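Local coordinates for proliferating cell nuclear antigen (Entamoeba histolytica, PDB 3P91), which probably serves as the ring-shaped processivity factor that helps DNA polymerase delta stay on its template during replication, at residues V50-L55 against K250-P255; P133-D138 against G234-I239; D138-L143 against K229-G234; N170-T175 against L198-N203. All coordinates share one frame; numbering follows the deposited sequence.

Interaction 1: residues V50-L55 against K250-P255; sequences VSLVSL and KFYLAP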
loop_
_atom_site.group_PDB
_atom_site.type_symbol
_atom_site.label_atom_id
_atom_site.label_comp_id
_atom_site.label_asym_id
_atom_site.label_seq_id
_atom_site.Cartn_x
_atom_site.Cartn_y
_atom_site.Cartn_z
ATOM N N VAL A 50 -11.982 28.568 10.176
ATOM C CA VAL A 50 -10.850 29.381 9.766
ATOM C C VAL A 50 -11.041 29.811 8.325
ATOM O O VAL A 50 -10.538 30.848 7.899
ATOM C CB VAL A 50 -9.533 28.582 9.894
ATOM C CG1 VAL A 50 -8.528 29.038 8.867
ATOM C CG2 VAL A 50 -8.970 28.699 11.297
ATOM N N SER A 51 -11.788 29.006 7.581
ATOM C CA SER A 51 -11.975 29.247 6.167
ATOM C C SER A 51 -13.400 28.940 5.757
ATOM O O SER A 51 -14.238 28.557 6.572
ATOM C CB SER A 51 -11.019 28.377 5.357
ATOM O OG SER A 51 -11.315 27.001 5.546
ATOM N N LEU A 52 -13.660 29.094 4.468
ATOM C CA LEU A 52 -14.999 28.975 3.939
ATOM C C LEU A 52 -14.962 27.982 2.802
ATOM O O LEU A 52 -14.036 27.998 1.991
ATOM C CB LEU A 52 -15.454 30.338 3.414
ATOM C CG LEU A 52 -16.867 30.868 3.646
ATOM C CD1 LEU A 52 -17.851 30.381 2.581
ATOM C CD2 LEU A 52 -17.342 30.521 5.047
ATOM N N VAL A 53 -15.961 27.108 2.759
ATOM C CA VAL A 53 -16.151 26.204 1.638
ATOM C C VAL A 53 -17.412 26.608 0.890
ATOM O O VAL A 53 -18.417 26.947 1.504
ATOM C CB VAL A 53 -16.312 24.741 2.103
ATOM C CG1 VAL A 53 -16.265 23.810 0.914
ATOM C CG2 VAL A 53 -15.242 24.377 3.123
ATOM N N SER A 54 -17.351 26.563 -0.438
ATOM C CA SER A 54 -18.483 26.915 -1.283
ATOM C C SER A 54 -18.648 25.936 -2.437
ATOM O O SER A 54 -17.877 25.970 -3.389
ATOM C CB SER A 54 -18.289 28.312 -1.856
ATOM O OG SER A 54 -19.271 28.597 -2.832
ATOM N N LEU A 55 -19.658 25.076 -2.362
ATOM C CA LEU A 55 -19.922 24.128 -3.439
ATOM C C LEU A 55 -21.217 24.419 -4.167
ATOM O O LEU A 55 -22.234 24.749 -3.562
ATOM C CB LEU A 55 -19.972 22.691 -2.917
ATOM C CG LEU A 55 -20.591 21.638 -3.853
ATOM C CD1 LEU A 55 -19.633 21.222 -4.969
ATOM C CD2 LEU A 55 -21.051 20.419 -3.065
ATOM N N LYS A 250 -15.116 25.886 -4.281
ATOM C CA LYS A 250 -14.238 26.995 -3.940
ATOM C C LYS A 250 -13.947 27.063 -2.459
ATOM O O LYS A 250 -14.807 26.754 -1.634
ATOM C CB LYS A 250 -14.834 28.325 -4.381
ATOM C CG LYS A 250 -14.909 28.510 -5.863
ATOM C CD LYS A 250 -15.722 29.733 -6.142
ATOM C CE LYS A 250 -15.855 30.009 -7.614
ATOM N NZ LYS A 250 -16.735 31.196 -7.788
ATOM N N PHE A 251 -12.724 27.472 -2.140
ATOM C CA PHE A 251 -12.321 27.700 -0.766
ATOM C C PHE A 251 -11.862 29.131 -0.617
ATOM O O PHE A 251 -11.264 29.688 -1.536
ATOM C CB PHE A 251 -11.175 26.784 -0.396
ATOM C CG PHE A 251 -11.486 25.347 -0.562
ATOM C CD1 PHE A 251 -11.996 24.619 0.489
ATOM C CD2 PHE A 251 -11.259 24.718 -1.763
ATOM C CE1 PHE A 251 -12.278 23.281 0.346
ATOM C CE2 PHE A 251 -11.536 23.385 -1.914
ATOM C CZ PHE A 251 -12.051 22.663 -0.856
ATOM N N TYR A 252 -12.138 29.713 0.546
ATOM C CA TYR A 252 -11.742 31.082 0.844
ATOM C C TYR A 252 -10.890 31.102 2.086
ATOM O O TYR A 252 -11.333 30.671 3.152
ATOM C CB TYR A 252 -12.969 31.957 1.068
ATOM C CG TYR A 252 -13.852 32.091 -0.143
ATOM C CD1 TYR A 252 -13.808 33.232 -0.923
ATOM C CD2 TYR A 252 -14.730 31.072 -0.512
ATOM C CE1 TYR A 252 -14.612 33.369 -2.028
ATOM C CE2 TYR A 252 -15.541 31.197 -1.626
ATOM C CZ TYR A 252 -15.476 32.357 -2.378
ATOM O OH TYR A 252 -16.270 32.519 -3.491
ATOM N N LEU A 253 -9.667 31.603 1.947
ATOM C CA LEU A 253 -8.730 31.627 3.056
ATOM C C LEU A 253 -8.016 32.971 3.188
ATOM O O LEU A 253 -7.382 33.457 2.249
ATOM C CB LEU A 253 -7.716 30.492 2.924
ATOM C CG LEU A 253 -6.739 30.375 4.092
ATOM C CD1 LEU A 253 -7.461 29.995 5.379
ATOM C CD2 LEU A 253 -5.637 29.375 3.772
ATOM N N ALA A 254 -8.120 33.563 4.370
ATOM C CA ALA A 254 -7.496 34.847 4.631
ATOM C C ALA A 254 -5.989 34.709 4.865
ATOM O O ALA A 254 -5.532 33.766 5.510
ATOM C CB ALA A 254 -8.164 35.508 5.824
ATOM N N PRO A 255 -5.205 35.656 4.341
ATOM C CA PRO A 255 -3.755 35.612 4.552
ATOM C C PRO A 255 -3.370 35.771 6.029
ATOM O O PRO A 255 -4.164 36.270 6.829
ATOM C CB PRO A 255 -3.249 36.786 3.712
ATOM C CG PRO A 255 -4.423 37.667 3.547
ATOM C CD PRO A 255 -5.609 36.787 3.494
HETATM O O HOH W 1 -18.844 30.939 -4.539
#

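Interaction 2: residues P133-D138 against G234-I239; sequences PELQSD and GQAPLI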
loop_
_atom_site.group_PDB
_atom_site.type_symbol
_atom_site.label_atom_id
_atom_site.label_comp_id
_atom_site.label_asym_id
_atom_site.label_seq_id
_atom_site.Cartn_x
_atom_site.Cartn_y
_atom_site.Cartn_z
ATOM N N PRO A 133 -16.729 36.388 1.107
ATOM C CA PRO A 133 -16.158 37.725 1.230
ATOM C C PRO A 133 -16.166 38.463 -0.105
ATOM O O PRO A 133 -16.374 37.844 -1.150
ATOM C CB PRO A 133 -14.722 37.443 1.675
ATOM C CG PRO A 133 -14.428 36.086 1.164
ATOM C CD PRO A 133 -15.711 35.331 1.238
ATOM N N GLU A 134 -15.956 39.777 -0.065
ATOM C CA GLU A 134 -15.798 40.555 -1.284
ATOM C C GLU A 134 -14.320 40.616 -1.615
ATOM O O GLU A 134 -13.491 40.776 -0.720
ATOM C CB GLU A 134 -16.374 41.967 -1.119
ATOM C CG GLU A 134 -17.874 42.007 -0.915
ATOM C CD GLU A 134 -18.644 41.479 -2.120
ATOM O OE1 GLU A 134 -19.551 40.641 -1.929
ATOM O OE2 GLU A 134 -18.344 41.900 -3.258
ATOM N N LEU A 135 -14.002 40.480 -2.899
ATOM C CA LEU A 135 -12.622 40.430 -3.362
ATOM C C LEU A 135 -12.396 41.248 -4.617
ATOM O O LEU A 135 -13.288 41.416 -5.450
ATOM C CB LEU A 135 -12.208 38.993 -3.710
ATOM C CG LEU A 135 -11.942 37.922 -2.656
ATOM C CD1 LEU A 135 -11.239 38.521 -1.458
ATOM C CD2 LEU A 135 -13.223 37.235 -2.239
ATOM N N GLN A 136 -11.174 41.735 -4.754
ATOM C CA GLN A 136 -10.657 42.109 -6.057
ATOM C C GLN A 136 -9.207 41.704 -6.065
ATOM O O GLN A 136 -8.369 42.347 -5.440
ATOM C CB GLN A 136 -10.829 43.596 -6.339
ATOM C CG GLN A 136 -10.167 44.490 -5.351
ATOM C CD GLN A 136 -10.201 45.922 -5.801
ATOM O OE1 GLN A 136 -10.802 46.246 -6.826
ATOM N NE2 GLN A 136 -9.553 46.792 -5.042
ATOM N N SER A 137 -8.918 40.607 -6.752
ATOM C CA SER A 137 -7.606 39.975 -6.657
ATOM C C SER A 137 -6.553 40.672 -7.508
ATOM O O SER A 137 -6.875 41.300 -8.515
ATOM C CB SER A 137 -7.703 38.488 -7.007
ATOM O OG SER A 137 -8.308 38.296 -8.271
ATOM N N ASP A 138 -5.298 40.560 -7.080
ATOM C CA ASP A 138 -4.155 41.159 -7.775
ATOM C C ASP A 138 -3.652 40.268 -8.903
ATOM O O ASP A 138 -3.122 40.752 -9.899
ATOM C CB ASP A 138 -3.015 41.426 -6.793
ATOM C CG ASP A 138 -3.322 42.553 -5.821
ATOM O OD1 ASP A 138 -2.870 42.469 -4.655
ATOM O OD2 ASP A 138 -4.002 43.527 -6.223
ATOM N N GLY A 234 -3.155 40.494 -1.625
ATOM C CA GLY A 234 -2.219 40.704 -0.532
ATOM C C GLY A 234 -2.838 40.792 0.851
ATOM O O GLY A 234 -2.214 40.400 1.839
ATOM N N GLN A 235 -4.066 41.301 0.931
ATOM C CA GLN A 235 -4.714 41.526 2.227
ATOM C C GLN A 235 -6.028 40.773 2.418
ATOM O O GLN A 235 -6.419 40.485 3.552
ATOM C CB GLN A 235 -4.939 43.025 2.471
ATOM C CG GLN A 235 -3.704 43.791 2.922
ATOM C CD GLN A 235 -2.709 43.980 1.807
ATOM O OE1 GLN A 235 -3.053 44.476 0.732
ATOM N NE2 GLN A 235 -1.464 43.573 2.044
ATOM N N ALA A 236 -6.701 40.471 1.310
ATOM C CA ALA A 236 -8.002 39.797 1.325
ATOM C C ALA A 236 -7.868 38.295 1.028
ATOM O O ALA A 236 -6.888 37.870 0.414
ATOM C CB ALA A 236 -8.953 40.468 0.323
ATOM N N PRO A 237 -8.856 37.488 1.455
ATOM C CA PRO A 237 -8.754 36.030 1.308
ATOM C C PRO A 237 -8.479 35.533 -0.108
ATOM O O PRO A 237 -9.030 36.035 -1.090
ATOM C CB PRO A 237 -10.113 35.508 1.815
ATOM C CG PRO A 237 -10.957 36.696 2.038
ATOM C CD PRO A 237 -10.036 37.868 2.239
ATOM N N LEU A 238 -7.600 34.545 -0.186
ATOM C CA LEU A 238 -7.334 33.833 -1.418
ATOM C C LEU A 238 -8.535 32.973 -1.794
ATOM O O LEU A 238 -9.303 32.557 -0.933
ATOM C CB LEU A 238 -6.107 32.941 -1.223
ATOM C CG LEU A 238 -5.835 31.825 -2.229
ATOM C CD1 LEU A 238 -5.086 32.326 -3.442
ATOM C CD2 LEU A 238 -5.089 30.716 -1.545
ATOM N N ILE A 239 -8.692 32.711 -3.088
ATOM C CA ILE A 239 -9.661 31.735 -3.559
ATOM C C ILE A 239 -8.936 30.588 -4.239
ATOM O O ILE A 239 -8.067 30.798 -5.085
ATOM C CB ILE A 239 -10.628 32.328 -4.593
ATOM C CG1 ILE A 239 -11.056 33.727 -4.192
ATOM C CG2 ILE A 239 -11.850 31.438 -4.764
ATOM C CD1 ILE A 239 -11.863 34.392 -5.251
#

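Interaction 3: residues D138-L143 against K229-G234; sequences DAIITL and KLSLSG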
loop_
_atom_site.group_PDB
_atom_site.type_symbol
_atom_site.label_atom_id
_atom_site.label_comp_id
_atom_site.label_asym_id
_atom_site.label_seq_id
_atom_site.Cartn_x
_atom_site.Cartn_y
_atom_site.Cartn_z
ATOM N N ASP A 138 -5.298 40.560 -7.080
ATOM C CA ASP A 138 -4.155 41.159 -7.775
ATOM C C ASP A 138 -3.652 40.268 -8.903
ATOM O O ASP A 138 -3.122 40.752 -9.899
ATOM C CB ASP A 138 -3.015 41.426 -6.793
ATOM C CG ASP A 138 -3.322 42.553 -5.821
ATOM O OD1 ASP A 138 -2.870 42.469 -4.655
ATOM O OD2 ASP A 138 -4.002 43.527 -6.223
ATOM N N ALA A 139 -3.816 38.961 -8.734
ATOM C CA ALA A 139 -3.410 37.999 -9.749
ATOM C C ALA A 139 -4.237 36.730 -9.653
ATOM O O ALA A 139 -4.639 36.319 -8.565
ATOM C CB ALA A 139 -1.933 37.675 -9.617
ATOM N N ILE A 140 -4.490 36.115 -10.803
ATOM C CA ILE A 140 -5.239 34.869 -10.863
ATOM C C ILE A 140 -4.396 33.798 -11.531
ATOM O O ILE A 140 -4.068 33.892 -12.709
ATOM C CB ILE A 140 -6.559 35.031 -11.633
ATOM C CG1 ILE A 140 -7.473 36.019 -10.914
ATOM C CG2 ILE A 140 -7.248 33.701 -11.770
ATOM C CD1 ILE A 140 -8.668 36.417 -11.722
ATOM N N ILE A 141 -4.055 32.772 -10.765
ATOM C CA ILE A 141 -3.153 31.747 -11.245
ATOM C C ILE A 141 -3.872 30.459 -11.575
ATOM O O ILE A 141 -4.692 29.980 -10.804
ATOM C CB ILE A 141 -2.100 31.445 -10.198
ATOM C CG1 ILE A 141 -1.317 32.718 -9.881
ATOM C CG2 ILE A 141 -1.190 30.354 -10.689
ATOM C CD1 ILE A 141 -0.525 32.635 -8.623
ATOM N N THR A 142 -3.550 29.902 -12.732
ATOM C CA THR A 142 -4.113 28.633 -13.154
ATOM C C THR A 142 -2.976 27.666 -13.425
ATOM O O THR A 142 -1.983 28.021 -14.052
ATOM C CB THR A 142 -4.967 28.782 -14.413
ATOM O OG1 THR A 142 -6.090 29.630 -14.132
ATOM C CG2 THR A 142 -5.450 27.424 -14.883
ATOM N N LEU A 143 -3.136 26.438 -12.951
ATOM C CA LEU A 143 -2.044 25.503 -12.900
ATOM C C LEU A 143 -2.626 24.118 -12.741
ATOM O O LEU A 143 -3.699 23.970 -12.173
ATOM C CB LEU A 143 -1.183 25.851 -11.695
ATOM C CG LEU A 143 -0.482 24.686 -11.013
ATOM C CD1 LEU A 143 0.603 24.077 -11.909
ATOM C CD2 LEU A 143 0.106 25.156 -9.706
ATOM N N LYS A 229 -7.494 26.921 -9.790
ATOM C CA LYS A 229 -7.372 28.362 -9.933
ATOM C C LYS A 229 -7.262 29.077 -8.592
ATOM O O LYS A 229 -8.167 29.019 -7.763
ATOM C CB LYS A 229 -8.523 28.943 -10.749
ATOM C CG LYS A 229 -8.201 30.313 -11.315
ATOM C CD LYS A 229 -9.366 30.897 -12.062
ATOM C CE LYS A 229 -10.430 31.370 -11.103
ATOM N NZ LYS A 229 -11.454 32.194 -11.799
ATOM N N LEU A 230 -6.137 29.757 -8.396
ATOM C CA LEU A 230 -5.900 30.516 -7.188
ATOM C C LEU A 230 -6.019 31.997 -7.495
ATOM O O LEU A 230 -5.249 32.544 -8.285
ATOM C CB LEU A 230 -4.503 30.236 -6.655
ATOM C CG LEU A 230 -4.034 28.806 -6.392
ATOM C CD1 LEU A 230 -4.056 27.964 -7.656
ATOM C CD2 LEU A 230 -2.625 28.844 -5.822
ATOM N N SER A 231 -6.987 32.647 -6.866
ATOM C CA SER A 231 -7.143 34.082 -6.990
ATOM C C SER A 231 -6.478 34.747 -5.803
ATOM O O SER A 231 -6.905 34.578 -4.665
ATOM C CB SER A 231 -8.613 34.444 -7.057
ATOM O OG SER A 231 -9.183 33.936 -8.243
ATOM N N LEU A 232 -5.439 35.523 -6.089
ATOM C CA LEU A 232 -4.499 35.990 -5.076
ATOM C C LEU A 232 -4.590 37.493 -4.774
ATOM O O LEU A 232 -4.553 38.321 -5.680
ATOM C CB LEU A 232 -3.082 35.629 -5.531
ATOM C CG LEU A 232 -1.903 35.745 -4.565
ATOM C CD1 LEU A 232 -2.224 35.040 -3.264
ATOM C CD2 LEU A 232 -0.662 35.151 -5.207
ATOM N N SER A 233 -4.705 37.829 -3.489
ATOM C CA SER A 233 -4.691 39.213 -3.021
ATOM C C SER A 233 -3.782 39.333 -1.796
ATOM O O SER A 233 -3.669 38.394 -1.010
ATOM C CB SER A 233 -6.096 39.666 -2.639
ATOM O OG SER A 233 -7.039 39.323 -3.631
ATOM N N GLY A 234 -3.155 40.494 -1.625
ATOM C CA GLY A 234 -2.219 40.704 -0.532
ATOM C C GLY A 234 -2.838 40.792 0.851
ATOM O O GLY A 234 -2.214 40.400 1.839
#

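Interaction 4: residues N170-T175 against L198-N203; sequences NEVTLT and LQIEHN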
loop_
_atom_site.group_PDB
_atom_site.type_symbol
_atom_site.label_atom_id
_atom_site.label_comp_id
_atom_site.label_asym_id
_atom_site.label_seq_id
_atom_site.Cartn_x
_atom_site.Cartn_y
_atom_site.Cartn_z
ATOM N N ASN A 170 5.557 37.045 -14.774
ATOM C CA ASN A 170 5.885 35.790 -15.470
ATOM C C ASN A 170 6.159 34.582 -14.583
ATOM O O ASN A 170 6.375 33.485 -15.085
ATOM C CB ASN A 170 7.104 35.983 -16.368
ATOM C CG ASN A 170 6.878 37.016 -17.444
ATOM O OD1 ASN A 170 5.893 36.960 -18.187
ATOM N ND2 ASN A 170 7.790 37.974 -17.535
ATOM N N GLU A 171 6.172 34.785 -13.274
ATOM C CA GLU A 171 6.564 33.728 -12.365
ATOM C C GLU A 171 5.738 33.693 -11.100
ATOM O O GLU A 171 5.337 34.722 -10.570
ATOM C CB GLU A 171 8.036 33.872 -11.982
ATOM C CG GLU A 171 9.024 33.257 -12.964
ATOM C CD GLU A 171 10.467 33.530 -12.568
ATOM O OE1 GLU A 171 11.376 33.176 -13.350
ATOM O OE2 GLU A 171 10.687 34.102 -11.477
ATOM N N VAL A 172 5.504 32.478 -10.622
ATOM C CA VAL A 172 4.894 32.249 -9.325
ATOM C C VAL A 172 5.940 31.641 -8.415
ATOM O O VAL A 172 6.775 30.861 -8.857
ATOM C CB VAL A 172 3.726 31.268 -9.413
ATOM C CG1 VAL A 172 3.198 30.971 -8.022
ATOM C CG2 VAL A 172 2.633 31.823 -10.309
ATOM N N THR A 173 5.887 31.993 -7.141
ATOM C CA THR A 173 6.900 31.571 -6.200
ATOM C C THR A 173 6.233 31.041 -4.947
ATOM O O THR A 173 5.307 31.653 -4.426
ATOM C CB THR A 173 7.823 32.734 -5.845
ATOM O OG1 THR A 173 8.454 33.213 -7.039
ATOM C CG2 THR A 173 8.888 32.291 -4.862
ATOM N N LEU A 174 6.692 29.883 -4.486
ATOM C CA LEU A 174 6.066 29.222 -3.356
ATOM C C LEU A 174 7.124 28.892 -2.347
ATOM O O LEU A 174 8.080 28.187 -2.650
ATOM C CB LEU A 174 5.359 27.948 -3.799
ATOM C CG LEU A 174 4.300 28.132 -4.881
ATOM C CD1 LEU A 174 4.811 27.584 -6.197
ATOM C CD2 LEU A 174 3.021 27.452 -4.496
ATOM N N THR A 175 6.942 29.396 -1.139
ATOM C CA THR A 175 7.971 29.301 -0.125
ATOM C C THR A 175 7.447 28.756 1.201
ATOM O O THR A 175 6.373 29.136 1.660
ATOM C CB THR A 175 8.615 30.677 0.093
ATOM O OG1 THR A 175 9.461 30.980 -1.021
ATOM C CG2 THR A 175 9.446 30.693 1.359
ATOM N N LEU A 198 0.947 26.287 -16.845
ATOM C CA LEU A 198 0.669 27.406 -15.936
ATOM C C LEU A 198 0.237 28.703 -16.635
ATOM O O LEU A 198 0.910 29.178 -17.547
ATOM C CB LEU A 198 1.899 27.692 -15.066
ATOM C CG LEU A 198 1.851 28.934 -14.167
ATOM C CD1 LEU A 198 1.166 28.622 -12.847
ATOM C CD2 LEU A 198 3.239 29.489 -13.915
ATOM N N GLN A 199 -0.872 29.285 -16.184
ATOM C CA GLN A 199 -1.354 30.556 -16.725
ATOM C C GLN A 199 -1.379 31.605 -15.633
ATOM O O GLN A 199 -1.782 31.325 -14.509
ATOM C CB GLN A 199 -2.766 30.416 -17.293
ATOM C CG GLN A 199 -2.993 29.179 -18.153
ATOM C CD GLN A 199 -2.279 29.248 -19.488
ATOM O OE1 GLN A 199 -2.015 30.335 -20.013
ATOM N NE2 GLN A 199 -1.956 28.080 -20.049
ATOM N N ILE A 200 -0.942 32.813 -15.962
ATOM C CA ILE A 200 -1.040 33.926 -15.031
ATOM C C ILE A 200 -1.799 35.093 -15.655
ATOM O O ILE A 200 -1.413 35.610 -16.708
ATOM C CB ILE A 200 0.337 34.429 -14.572
ATOM C CG1 ILE A 200 1.147 33.301 -13.936
ATOM C CG2 ILE A 200 0.177 35.575 -13.589
ATOM C CD1 ILE A 200 2.550 33.721 -13.504
ATOM N N GLU A 201 -2.898 35.477 -15.008
ATOM C CA GLU A 201 -3.603 36.710 -15.322
ATOM C C GLU A 201 -3.165 37.720 -14.277
ATOM O O GLU A 201 -3.562 37.641 -13.116
ATOM C CB GLU A 201 -5.115 36.502 -15.256
ATOM N N HIS A 202 -2.324 38.659 -14.687
ATOM C CA HIS A 202 -1.658 39.534 -13.738
ATOM C C HIS A 202 -2.006 40.995 -13.973
ATOM O O HIS A 202 -2.117 41.458 -15.113
ATOM C CB HIS A 202 -0.145 39.314 -13.820
ATOM C CG HIS A 202 0.666 40.246 -12.970
ATOM N ND1 HIS A 202 0.974 41.532 -13.358
ATOM C CD2 HIS A 202 1.268 40.062 -11.770
ATOM C CE1 HIS A 202 1.712 42.108 -12.424
ATOM N NE2 HIS A 202 1.908 41.235 -11.452
ATOM N N ASN A 203 -2.197 41.714 -12.877
ATOM C CA ASN A 203 -2.312 43.154 -12.951
ATOM C C ASN A 203 -1.533 43.846 -11.830
ATOM O O ASN A 203 -1.187 45.017 -11.952
ATOM C CB ASN A 203 -3.779 43.582 -12.994
ATOM C CG ASN A 203 -4.600 42.936 -11.910
ATOM O OD1 ASN A 203 -4.182 42.894 -10.752
ATOM N ND2 ASN A 203 -5.768 42.413 -12.275
#

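Interaction 1: residues V50-L55 against K250-P255
The backbone oxygen Leu52 O is gripped twice. Tyr252 N donates to it at 2.9 Å, tilted 19° from the carbonyl plane, and Phe251 CA adds a C-H...O contact at 3.3 Å from Leu52 O. Leu52 N returns a bond to Tyr252 O. One step along, Ser54 N reaches Lys250 O at 2.8 Å, and Lys250 N binds Ser54 O in return. Strands 52-57 and 247-253 are therefore antiparallel neighbours. They splice the N-terminal and C-terminal domains of one chain into a continuous sheet.

On one face Leu52 CB lies 3.8 Å from Tyr252 CB. The Tyr252 CG sits beside its own backbone N (chi1 -63°), and the ring runs back along the strand pair. Its CE2 edge meets Ser54 CB in the ring plane at 4.0 Å. A water joins the two hydroxyls, 2.9 Å from Ser54 OG and 3.2 Å from Tyr252 OH.

On the other face Val53 CG1 and CG2 run alongside the CD1-CE1 side of the Phe251 ring, and Phe251 stacks on Phe218 of helix 212-218. Val50 CG1 and Leu253 CD1 touch at 3.8 Å past the paired strands, and Ser51 OG is hydrogen-bonded to Gln214 OE1. The join is thus carried by backbone bonds, with apolar groups on both faces and a water-bridged hydroxyl pair on the Leu52-Tyr252 face.

Interaction 2: residues P133-D138 against G234-I239
Leu135 lays its CD1 methyl over the Ala236-Pro237 backbone. CD1 is 3.5 Å from Ala236 CB and 3.3 Å from the backbone oxygen Pro237 O. It also reaches the proline ring, with CD1 to Pro237 CD at 3.9 Å. The other branch goes a different way: Leu135 CD2 approaches the Ile239 CD1 methyl, more loosely, at 4.4 Å. The branch point is swung beside the backbone N of Leu135 (chi1 -73°), which spreads the two methyls along the Ala236-Ile239 run.

Two prolines continue the contact. Pro133 CG and Pro237 CG meet at 3.6 Å, and the two rings pass one another running opposite ways. Both Pro133 and Leu135 also touch Tyr252 of the neighbouring strand 247-253, which extends the apolar patch.

At the far end Asp138 OD1 stands 3.6 Å from Gly234 N, too far for a hydrogen bond. The carboxylate has a long, weak ion pair with Lys204 through its other oxygen.

Segment 133-138 is the run that leads from the connection between the two domains into strand 139-144. Here it passes over the turn between strands 227-232 and 238-244. In the PCNA family the surface beside this connection is where partner peptides dock, and the apolar patch is consistent with such a place.

With no hydrogen bond between the segments, methyl groups and proline rings carry the contact by shape and apolar packing.

Interaction 3: residues D138-L143 against K229-G234
Lys229 starts with CB 4.0 Å from the backbone oxygen Ile141 O. Its CG then lies across two side chains of the facing strand: Lys229 CG is 3.6 Å from Thr142 OG1 and 3.5 Å from Ile140 CG2. CD stays on the same methyl, with Lys229 CD to Ile140 CG2 at 3.5 Å. The chain bends at this point (chi3 74°), which keeps CE near Ile140 as well. NZ ends in a long, weak ion pair with Glu241. The aliphatic part of the lysine thus crosses Ile140 obliquely, while the charge is carried past it.

Strands 139-144 and 227-232 are antiparallel neighbours in the large sheet that runs through both domains; both strands belong to its C-terminal half. Ile141 and Leu230 exchange backbone bonds, with Ile141 N to Leu230 O at 2.8 Å and nearly straight at 174°. A classic beta bulge opens the pairing. Asp138 and Ala139 both face Leu232, and Leu232 O accepts from Asp138 N at 2.7 Å and from Ala139 N at 3.2 Å. Leu232 N answers with a bond to Ala139 O.

The face opposite Lys229 is apolar. Ile141 CD1 meets Leu232 CD2 at 4.2 Å, and Leu230 lies alongside Ile141. Leu232 also packs on Ile165 and Cys167 of strand 162-167, in the second sheet. On the lysine's own face, the Ser231 hydroxyl sits against Ile140 CG1.

Interaction 4: residues N170-T175 against L198-N203
The flat group in this contact is the peptide between Asn170 and Glu171, and the Ile200 CD1 methyl sits on one of its faces. CD1 of Ile200 is 3.9 Å from Asn170 C and 3.8 Å from Glu171 N. It stands almost straight above the plane of that peptide. The peptide N-H of Glu171 is occupied otherwise, in a weak hydrogen bond to Thr168 OG1. No aromatic ring takes part across the two segments.

The same methyl also meets Val172. Ile200 CD1 and Val172 CG2 are 3.7 Å apart, and the two side chains meet at a slant. Ile200 holds CG1 beside its own backbone N (chi1 -57°) and is extended beyond it, so the terminal methyl is what probes forward.

Strand 171-177 belongs to the four-stranded sheet of the C-terminal domain. Strand 199-202 is the outermost strand, within this chain, of the large sheet. The contact is therefore packing between two sheets, with no backbone pairing between the strands involved. In the PCNA fold each domain packs its sheets against helices; here the large sheet and the four-stranded sheet meet at their rim.

Val172 CG2 also approaches Leu198 CD2, at a looser 4.3 Å. Leu198 leads deeper, onto Ile141, Leu143 and Leu187, and Val172 in turn touches Ile141 and Cys167. Asn170 contributes through its backbone, since its CB points away from strand 199-202.

Overall arrangement
Interaction 1 is the buried one, and it joins the N-terminal and C-terminal domains; interaction 3 is partly buried. Interactions 2, 3 and 4 stay within the C-terminal domain. Interactions 1 and 3 are antiparallel pairings in one large sheet and rest on backbone bonds. Interactions 2 and 4 are surface packing without hydrogen bonds across their segments. Strand 238-244 lies between the pairs, bonded through Leu238 N to Leu253 O and through Ile239 O to Ser231 N. Interactions 2 and 3 share Asp138 and Gly234. Interaction 4 adjoins interaction 3, since strands 139-144 and 199-202 pair, but its other strand belongs to a second sheet.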